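Local coordinates for hypothetical protein ydiI (Escherichia coli, PDB 1VH5) that hydrolyses 1,4-dihydroxy-2-naphthoyl-CoA to 1,4-dihydroxy-2-naphthoate in menaquinone biosynthesis, and also acts on a wide range of other acyl-CoA thioesters, at residues 93-98 against 126-131; 101-106 against 119-124; 41-46 against 97-102. One frame throughout, in Å; residues are numbered along the deposited sequence. Where two conformers were deposited one is given.

Interaction 1: 93-98 against 126-131; sequences RSAREG and RLCCSS
R93 belongs to the substrate-binding run of this hotdog-fold thioesterase, and it meets strand 127-138 at a classic beta bulge, where C128 and C129 both face I120. R93 N donates to C128 O in a rather long bond of 3.3 Å. The R93 side chain leaves with CG anti to the backbone N (chi1 176°), which carries it across R126, and the bend at chi3 lays the two guanidinium groups almost parallel, planes 7° apart and centres 4.3 Å apart. The overlap is offset: R126 CD sits over the centre of the R93 guanidinium, whereas R93 NH2 lies toward the rim of the R126 group. Water 1, in the R93 guanidinium plane, accepts from R93 NE and donates to L127 O at 2.7 Å. On the sulfur side, C128 SG packs against A95 CB at 4.3 Å. R93 NH2 and R126 NH2 come within 3.7 Å, and R126 NE forms a salt bridge with D122. The stack of two cations is therefore likely to leave a locally positive spot only partly offset by D122, which could suit an anionic group of the substrate such as a CoA phosphate.

Interaction 2: 101-106 against 119-124; sequences RGVCKP and EIFDEK
R101 and F121 form a hydrogen-bonded antiparallel pair, as do V103 and E119, with G102 and I120 as the non-hydrogen-bonded pair between them. R101 N donates to F121 O at 2.8 Å and V103 N to E119 O at 2.8 Å. The returning bonds, F121 N to R101 O and E119 N to V103 O, are slightly longer at 2.9 and 3.0 Å. At the central pair the CA atoms of G102 and I120 close to 4.2 Å, and two CA-H...O contacts supplement the amide bonds: I120 CA meets R101 O at 3.2 Å, and G102 CA meets E119 O. Since G102 has no side chain, I120 CG1 rests directly against its CA, 4.0 Å away.

On the face bearing R101, V103, E119 and F121, the apolar contact is diagonal across the two strands. V103 CG2 lies obliquely to the F121 ring, 3.9 Å from CE1, while R101 O approaches the ring edge near its plane. With CG beside the backbone N (chi1 -57°), the F121 ring leans back along its own strand toward E119, which brings CE1 to V103 CG2. L127 also packs on F121 and E119. R101 extends away from strand 113-121, and its NH2 forms a salt bridge with E39.

Farther out, the strand axes run 155° apart, close to antiparallel. Strand 99-106 is bordered by strand 38-43 and strand 113-121 by strand 127-138, placing this contact inside the hotdog sheet; I120 and C104, from the other face, pack on helix 57-74.

Interaction 3: 41-46 against 97-102; sequences TMPVDS and EGRVRG
T41 and R99 meet on one face of the antiparallel hotdog sheet, where strand 38-43 pairs with the beginning of strand 99-106. The R99 side chain puts CG beside its backbone N (chi1 -61°) and turns at chi3 (68°), bringing its guanidinium edge-on to the threonine hydroxyl. R99 NE and NH1 both donate to T41 OG1, at 2.9 and 3.0 Å, a side-on grip by two nitrogens on one oxygen that lies in the guanidinium plane. T41 OG1 stands between its own backbone N and carbonyl carbon (chi1 63°), and also hydrogen-bonds to E31. One R99 guanidinium face lies over the M42-P43 peptide, with P43 CD 3.6 Å from R99 NH2; D27 forms a salt bridge with that same nitrogen. The other branch of T41, CG2, lies over the centre of the R101 guanidinium.

On the face bearing M42 and V100 the contact is apolar. M42 lies alongside V100 and points the same way, its CE 4.1 Å from V100 CG2; both side chains pack on L63 of helix 57-74. V44 CG2 reaches V100 CG1 at 3.9 Å, prolonging this apolar side beyond the strand.

M42 and V100 exchange two backbone hydrogen bonds, flanked by the non-hydrogen-bonded pairs T41-R101 and P43-R99. Because P43 stands at a non-hydrogen-bonded position, its lack of an N-H costs this pairing nothing; V44 N donates to G98 O. G98 adopts positive phi where the chain enters the strand. Water 3 bridges V44 O and G98 O, donating to each at 3.0 Å.

Strand 99-106 joins interactions 2 and 3: R101 and G102 take part in both, pairing toward 113-121 on one edge and 38-43 on the other. Interaction 1 adds the next strand, with C128 N 2.7 Å from I120 O and C129 O 2.8 Å from I120 N, probable hydrogen bonds across the bulge. Loop 93-98 also touches interaction 3, its A95 CB lying 4.0 Å from V100 CG1 and R96 C 3.5 Å from V44 CG1. E123 OE2 probably accepts from R99 N at 2.9 Å, tying interaction 2 to interaction 3. Substrate-binding R93 and S94 lie in interaction 1; in interaction 2, the I120 side chain is about 9 Å from that of E65, the inferred catalytic residue.

Interaction 1: 93-98 against 126-131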
loop_
_atom_site.group_PDB
_atom_site.type_symbol
_atom_site.label_atom_id
_atom_site.label_comp_id
_atom_site.label_asym_id
_atom_site.label_seq_id
_atom_site.Cartn_x
_atom_site.Cartn_y
_atom_site.Cartn_z
ATOM N N ARG A 93 -10.450 -3.381 -10.593
ATOM C CA ARG A 93 -11.821 -3.631 -10.177
ATOM C C ARG A 93 -11.915 -3.461 -8.670
ATOM O O ARG A 93 -11.001 -3.849 -7.931
ATOM C CB ARG A 93 -12.226 -5.051 -10.581
ATOM C CG ARG A 93 -13.640 -5.499 -10.101
ATOM C CD ARG A 93 -13.971 -6.954 -10.431
ATOM N NE ARG A 93 -14.198 -7.184 -11.856
ATOM C CZ ARG A 93 -15.375 -7.024 -12.462
ATOM N NH1 ARG A 93 -15.480 -7.261 -13.761
ATOM N NH2 ARG A 93 -16.433 -6.614 -11.776
ATOM N N SER A 94 -13.010 -2.872 -8.208
ATOM C CA SER A 94 -13.238 -2.723 -6.774
ATOM C C SER A 94 -13.688 -4.017 -6.143
ATOM O O SER A 94 -14.110 -4.955 -6.833
ATOM C CB SER A 94 -14.262 -1.621 -6.534
ATOM O OG SER A 94 -15.529 -2.023 -7.042
ATOM N N ALA A 95 -13.541 -4.101 -4.827
ATOM C CA ALA A 95 -14.071 -5.236 -4.064
ATOM C C ALA A 95 -14.777 -4.660 -2.832
ATOM O O ALA A 95 -14.399 -3.601 -2.349
ATOM C CB ALA A 95 -12.966 -6.179 -3.660
ATOM N N ARG A 96 -15.797 -5.347 -2.325
ATOM C CA ARG A 96 -16.593 -4.759 -1.259
ATOM C C ARG A 96 -16.890 -5.700 -0.114
ATOM O O ARG A 96 -17.393 -5.264 0.914
ATOM C CB ARG A 96 -17.902 -4.194 -1.821
ATOM C CG ARG A 96 -18.970 -5.265 -2.155
ATOM C CD ARG A 96 -19.951 -5.478 -1.010
ATOM N NE ARG A 96 -21.314 -5.832 -1.410
ATOM C CZ ARG A 96 -22.274 -6.138 -0.541
ATOM N NH1 ARG A 96 -23.491 -6.455 -0.969
ATOM N NH2 ARG A 96 -22.016 -6.123 0.767
ATOM N N GLU A 97 -16.565 -6.982 -0.295
ATOM C CA GLU A 97 -16.894 -7.982 0.726
ATOM C C GLU A 97 -16.076 -9.243 0.547
ATOM O O GLU A 97 -15.301 -9.374 -0.412
ATOM C CB GLU A 97 -18.383 -8.292 0.715
ATOM C CG GLU A 97 -18.799 -9.047 -0.526
ATOM C CD GLU A 97 -20.273 -8.944 -0.856
ATOM O OE1 GLU A 97 -21.115 -9.054 0.068
ATOM O OE2 GLU A 97 -20.592 -8.765 -2.050
ATOM N N GLY A 98 -16.209 -10.153 1.504
ATOM C CA GLY A 98 -15.444 -11.377 1.509
ATOM C C GLY A 98 -13.963 -11.153 1.706
ATOM O O GLY A 98 -13.558 -10.243 2.417
ATOM N N ARG A 126 -12.277 -12.711 -10.072
ATOM C CA ARG A 126 -12.038 -11.542 -10.927
ATOM C C ARG A 126 -10.820 -10.744 -10.451
ATOM O O ARG A 126 -10.652 -10.460 -9.266
ATOM C CB ARG A 126 -13.270 -10.653 -10.945
ATOM C CG ARG A 126 -14.539 -11.475 -11.219
ATOM C CD ARG A 126 -15.765 -10.626 -11.282
ATOM N NE ARG A 126 -16.104 -10.087 -9.969
ATOM C CZ ARG A 126 -17.289 -9.583 -9.644
ATOM N NH1 ARG A 126 -17.479 -9.125 -8.422
ATOM N NH2 ARG A 126 -18.279 -9.527 -10.539
ATOM N N LEU A 127 -9.970 -10.380 -11.397
ATOM C CA LEU A 127 -8.789 -9.578 -11.098
ATOM C C LEU A 127 -9.191 -8.209 -10.596
ATOM O O LEU A 127 -9.982 -7.510 -11.235
ATOM C CB LEU A 127 -7.957 -9.423 -12.355
ATOM C CG LEU A 127 -6.628 -8.677 -12.206
ATOM C CD1 LEU A 127 -5.640 -9.463 -11.350
ATOM C CD2 LEU A 127 -6.061 -8.359 -13.595
ATOM N N CYS A 128 -8.670 -7.845 -9.440
ATOM C CA CYS A 128 -8.955 -6.528 -8.893
ATOM C C CYS A 128 -7.722 -5.623 -8.880
ATOM O O CYS A 128 -7.845 -4.411 -8.931
ATOM C CB CYS A 128 -9.456 -6.646 -7.450
ATOM S SG CYS A 128 -11.095 -7.427 -7.361
ATOM N N CYS A 129 -6.531 -6.196 -8.719
ATOM C CA CYS A 129 -5.324 -5.374 -8.671
ATOM C C CYS A 129 -4.173 -6.210 -9.262
ATOM O O CYS A 129 -4.049 -7.392 -8.952
ATOM C CB CYS A 129 -5.025 -4.979 -7.215
ATOM S SG CYS A 129 -3.514 -3.988 -6.963
ATOM N N SER A 130 -3.322 -5.592 -10.090
ATOM C CA SER A 130 -2.149 -6.287 -10.596
ATOM C C SER A 130 -0.928 -5.465 -10.200
ATOM O O SER A 130 -0.854 -4.273 -10.497
ATOM C CB SER A 130 -2.234 -6.385 -12.117
ATOM O OG SER A 130 -1.033 -6.957 -12.631
ATOM N N SER A 131 0.031 -6.096 -9.544
ATOM C CA SER A 131 1.149 -5.404 -8.935
ATOM C C SER A 131 2.469 -6.082 -9.273
ATOM O O SER A 131 2.506 -7.269 -9.629
ATOM C CB SER A 131 0.982 -5.294 -7.448
ATOM O OG SER A 131 1.257 -6.529 -6.854
HETATM O O HOH W 1 -11.655 -7.759 -13.357
HETATM O O HOH W 2 -15.193 -7.441 -6.578
#

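Interaction 2: 101-106 against 119-124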
loop_
_atom_site.group_PDB
_atom_site.type_symbol
_atom_site.label_atom_id
_atom_site.label_comp_id
_atom_site.label_asym_id
_atom_site.label_seq_id
_atom_site.Cartn_x
_atom_site.Cartn_y
_atom_site.Cartn_z
ATOM N N ARG A 101 -7.727 -12.524 -2.682
ATOM C CA ARG A 101 -6.592 -13.448 -2.698
ATOM C C ARG A 101 -5.461 -12.921 -3.575
ATOM O O ARG A 101 -5.684 -12.652 -4.757
ATOM C CB ARG A 101 -7.036 -14.813 -3.197
ATOM C CG ARG A 101 -5.906 -15.885 -3.214
ATOM C CD ARG A 101 -6.367 -17.220 -3.832
ATOM N NE ARG A 101 -7.411 -17.798 -3.006
ATOM C CZ ARG A 101 -7.195 -18.696 -2.065
ATOM N NH1 ARG A 101 -8.214 -19.109 -1.315
ATOM N NH2 ARG A 101 -5.971 -19.163 -1.854
ATOM N N GLY A 102 -4.274 -12.792 -3.002
ATOM C CA GLY A 102 -3.099 -12.478 -3.802
ATOM C C GLY A 102 -2.351 -13.733 -4.198
ATOM O O GLY A 102 -2.130 -14.628 -3.361
ATOM N N VAL A 103 -1.958 -13.761 -5.461
ATOM C CA VAL A 103 -1.242 -14.889 -6.043
ATOM C C VAL A 103 0.082 -14.314 -6.551
ATOM O O VAL A 103 0.073 -13.464 -7.438
ATOM C CB VAL A 103 -2.016 -15.535 -7.255
ATOM C CG1 VAL A 103 -1.245 -16.699 -7.808
ATOM C CG2 VAL A 103 -3.446 -15.982 -6.849
ATOM N N CYS A 104 1.192 -14.758 -5.970
ATOM C CA CYS A 104 2.499 -14.158 -6.245
ATOM C C CYS A 104 3.350 -15.182 -6.998
ATOM O O CYS A 104 3.461 -16.341 -6.553
ATOM C CB CYS A 104 3.142 -13.823 -4.890
ATOM S SG CYS A 104 4.829 -13.189 -4.951
ATOM N N LYS A 105 3.952 -14.759 -8.107
ATOM C CA LYS A 105 4.858 -15.617 -8.891
ATOM C C LYS A 105 6.133 -14.794 -9.235
ATOM O O LYS A 105 6.074 -13.578 -9.341
ATOM C CB LYS A 105 4.172 -16.086 -10.184
ATOM C CG LYS A 105 4.185 -15.069 -11.325
ATOM C CD LYS A 105 3.600 -15.701 -12.583
ATOM C CE LYS A 105 3.668 -14.723 -13.748
ATOM N NZ LYS A 105 3.024 -15.265 -14.986
ATOM N N PRO A 106 7.278 -15.433 -9.410
ATOM C CA PRO A 106 8.490 -14.689 -9.760
ATOM C C PRO A 106 8.508 -14.270 -11.234
ATOM O O PRO A 106 8.090 -15.039 -12.108
ATOM C CB PRO A 106 9.606 -15.694 -9.481
ATOM C CG PRO A 106 8.973 -17.014 -9.811
ATOM C CD PRO A 106 7.541 -16.888 -9.300
ATOM N N GLU A 119 -0.937 -10.798 -8.357
ATOM C CA GLU A 119 -2.271 -10.469 -8.844
ATOM C C GLU A 119 -3.259 -10.743 -7.714
ATOM O O GLU A 119 -3.154 -11.764 -7.012
ATOM C CB GLU A 119 -2.619 -11.290 -10.092
ATOM C CG GLU A 119 -1.836 -10.909 -11.351
ATOM C CD GLU A 119 -2.210 -11.772 -12.565
ATOM O OE1 GLU A 119 -2.477 -12.994 -12.402
ATOM O OE2 GLU A 119 -2.241 -11.241 -13.701
ATOM N N ILE A 120 -4.214 -9.825 -7.528
ATOM C CA ILE A 120 -5.159 -9.957 -6.421
ATOM C C ILE A 120 -6.541 -10.087 -7.010
ATOM O O ILE A 120 -6.965 -9.278 -7.830
ATOM C CB ILE A 120 -5.057 -8.732 -5.520
ATOM C CG1 ILE A 120 -3.635 -8.683 -4.919
ATOM C CG2 ILE A 120 -6.189 -8.750 -4.418
ATOM C CD1 ILE A 120 -3.344 -7.443 -4.235
ATOM N N PHE A 121 -7.253 -11.124 -6.583
ATOM C CA PHE A 121 -8.560 -11.506 -7.128
ATOM C C PHE A 121 -9.614 -11.460 -6.028
ATOM O O PHE A 121 -9.335 -11.687 -4.848
ATOM C CB PHE A 121 -8.545 -12.940 -7.710
ATOM C CG PHE A 121 -7.503 -13.153 -8.777
ATOM C CD1 PHE A 121 -6.184 -13.474 -8.413
ATOM C CD2 PHE A 121 -7.823 -13.007 -10.106
ATOM C CE1 PHE A 121 -5.194 -13.646 -9.383
ATOM C CE2 PHE A 121 -6.830 -13.176 -11.105
ATOM C CZ PHE A 121 -5.526 -13.521 -10.719
ATOM N N ASP A 122 -10.846 -11.183 -6.417
ATOM C CA ASP A 122 -11.968 -11.300 -5.479
ATOM C C ASP A 122 -12.458 -12.747 -5.403
ATOM O O ASP A 122 -11.920 -13.634 -6.059
ATOM C CB ASP A 122 -13.083 -10.306 -5.856
ATOM C CG ASP A 122 -13.761 -10.635 -7.171
ATOM O OD1 ASP A 122 -14.403 -9.714 -7.761
ATOM O OD2 ASP A 122 -13.731 -11.786 -7.676
ATOM N N GLU A 123 -13.500 -12.986 -4.593
ATOM C CA GLU A 123 -13.984 -14.353 -4.362
ATOM C C GLU A 123 -14.561 -15.041 -5.593
ATOM O O GLU A 123 -14.634 -16.281 -5.644
ATOM C CB GLU A 123 -14.969 -14.399 -3.186
ATOM C CG GLU A 123 -14.313 -13.992 -1.887
ATOM C CD GLU A 123 -15.166 -14.198 -0.654
ATOM O OE1 GLU A 123 -16.430 -14.095 -0.733
ATOM O OE2 GLU A 123 -14.557 -14.449 0.409
ATOM N N LYS A 124 -14.945 -14.248 -6.591
ATOM C CA LYS A 124 -15.432 -14.759 -7.862
ATOM C C LYS A 124 -14.323 -14.974 -8.891
ATOM O O LYS A 124 -14.607 -15.282 -10.052
ATOM C CB LYS A 124 -16.512 -13.830 -8.441
ATOM C CG LYS A 124 -17.867 -13.933 -7.720
ATOM C CD LYS A 124 -18.882 -12.908 -8.248
ATOM C CE LYS A 124 -20.113 -12.825 -7.331
ATOM N NZ LYS A 124 -20.980 -11.643 -7.627
#

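Interaction 3: 41-46 against 97-102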
loop_
_atom_site.group_PDB
_atom_site.type_symbol
_atom_site.label_atom_id
_atom_site.label_comp_id
_atom_site.label_asym_id
_atom_site.label_seq_id
_atom_site.Cartn_x
_atom_site.Cartn_y
_atom_site.Cartn_z
ATOM N N THR A 41 -4.641 -14.543 1.609
ATOM C CA THR A 41 -5.889 -13.783 1.530
ATOM C C THR A 41 -5.962 -12.681 2.584
ATOM O O THR A 41 -5.218 -12.647 3.525
ATOM C CB THR A 41 -7.122 -14.688 1.679
ATOM O OG1 THR A 41 -7.094 -15.294 2.984
ATOM C CG2 THR A 41 -7.131 -15.801 0.638
ATOM N N MET A 42 -6.907 -11.766 2.377
ATOM C CA MET A 42 -7.117 -10.603 3.243
ATOM C C MET A 42 -8.580 -10.217 3.186
ATOM O O MET A 42 -9.176 -10.210 2.114
ATOM C CB MET A 42 -6.260 -9.425 2.768
ATOM C CG MET A 42 -6.361 -8.108 3.570
ATOM S SD MET A 42 -5.347 -6.800 2.891
ATOM C CE MET A 42 -6.200 -6.520 1.452
ATOM N N PRO A 43 -9.176 -9.898 4.345
ATOM C CA PRO A 43 -10.593 -9.534 4.327
ATOM C C PRO A 43 -10.773 -8.131 3.763
ATOM O O PRO A 43 -9.859 -7.284 3.857
ATOM C CB PRO A 43 -10.965 -9.530 5.825
ATOM C CG PRO A 43 -9.701 -9.129 6.518
ATOM C CD PRO A 43 -8.609 -9.809 5.698
ATOM N N VAL A 44 -11.936 -7.919 3.166
ATOM C CA VAL A 44 -12.427 -6.597 2.795
ATOM C C VAL A 44 -13.334 -6.221 3.970
ATOM O O VAL A 44 -14.461 -6.689 4.080
ATOM C CB VAL A 44 -13.187 -6.586 1.440
ATOM C CG1 VAL A 44 -13.602 -5.162 1.078
ATOM C CG2 VAL A 44 -12.359 -7.218 0.310
ATOM N N ASP A 45 -12.793 -5.473 4.902
ATOM C CA ASP A 45 -13.517 -5.145 6.147
ATOM C C ASP A 45 -13.160 -3.730 6.622
ATOM O O ASP A 45 -12.466 -2.956 5.939
ATOM C CB ASP A 45 -13.271 -6.216 7.230
ATOM C CG ASP A 45 -11.881 -6.179 7.817
ATOM O OD1 ASP A 45 -11.620 -7.030 8.697
ATOM O OD2 ASP A 45 -11.005 -5.367 7.500
ATOM N N SER A 46 -13.590 -3.370 7.811
ATOM C CA SER A 46 -13.416 -2.018 8.269
ATOM C C SER A 46 -11.947 -1.589 8.324
ATOM O O SER A 46 -11.669 -0.382 8.256
ATOM C CB SER A 46 -14.140 -1.798 9.608
ATOM O OG SER A 46 -13.537 -2.543 10.628
ATOM N N GLU A 97 -16.565 -6.982 -0.295
ATOM C CA GLU A 97 -16.894 -7.982 0.726
ATOM C C GLU A 97 -16.076 -9.243 0.547
ATOM O O GLU A 97 -15.301 -9.374 -0.412
ATOM C CB GLU A 97 -18.383 -8.292 0.715
ATOM C CG GLU A 97 -18.799 -9.047 -0.526
ATOM C CD GLU A 97 -20.273 -8.944 -0.856
ATOM O OE1 GLU A 97 -21.115 -9.054 0.068
ATOM O OE2 GLU A 97 -20.592 -8.765 -2.050
ATOM N N GLY A 98 -16.209 -10.153 1.504
ATOM C CA GLY A 98 -15.444 -11.377 1.509
ATOM C C GLY A 98 -13.963 -11.153 1.706
ATOM O O GLY A 98 -13.558 -10.243 2.417
ATOM N N ARG A 99 -13.166 -12.029 1.108
ATOM C CA ARG A 99 -11.715 -11.952 1.199
ATOM C C ARG A 99 -11.192 -11.876 -0.198
ATOM O O ARG A 99 -11.746 -12.503 -1.091
ATOM C CB ARG A 99 -11.114 -13.166 1.906
ATOM C CG ARG A 99 -11.588 -13.334 3.359
ATOM C CD ARG A 99 -10.986 -14.544 4.046
ATOM N NE ARG A 99 -9.543 -14.415 4.278
ATOM C CZ ARG A 99 -9.011 -13.788 5.307
ATOM N NH1 ARG A 99 -7.701 -13.735 5.445
ATOM N NH2 ARG A 99 -9.790 -13.215 6.230
ATOM N N VAL A 100 -10.122 -11.119 -0.382
ATOM C CA VAL A 100 -9.414 -11.152 -1.665
ATOM C C VAL A 100 -8.185 -12.016 -1.540
ATOM O O VAL A 100 -7.712 -12.257 -0.441
ATOM C CB VAL A 100 -9.011 -9.714 -2.162
ATOM C CG1 VAL A 100 -10.264 -8.935 -2.522
ATOM C CG2 VAL A 100 -8.117 -8.982 -1.161
ATOM N N ARG A 101 -7.727 -12.524 -2.682
ATOM C CA ARG A 101 -6.592 -13.448 -2.698
ATOM C C ARG A 101 -5.461 -12.921 -3.575
ATOM O O ARG A 101 -5.684 -12.652 -4.757
ATOM C CB ARG A 101 -7.036 -14.813 -3.197
ATOM C CG ARG A 101 -5.906 -15.885 -3.214
ATOM C CD ARG A 101 -6.367 -17.220 -3.832
ATOM N NE ARG A 101 -7.411 -17.798 -3.006
ATOM C CZ ARG A 101 -7.195 -18.696 -2.065
ATOM N NH1 ARG A 101 -8.214 -19.109 -1.315
ATOM N NH2 ARG A 101 -5.971 -19.163 -1.854
ATOM N N GLY A 102 -4.274 -12.792 -3.002
ATOM C CA GLY A 102 -3.099 -12.478 -3.802
ATOM C C GLY A 102 -2.351 -13.733 -4.198
ATOM O O GLY A 102 -2.130 -14.628 -3.361
HETATM O O HOH W 3 -14.938 -9.529 4.929
#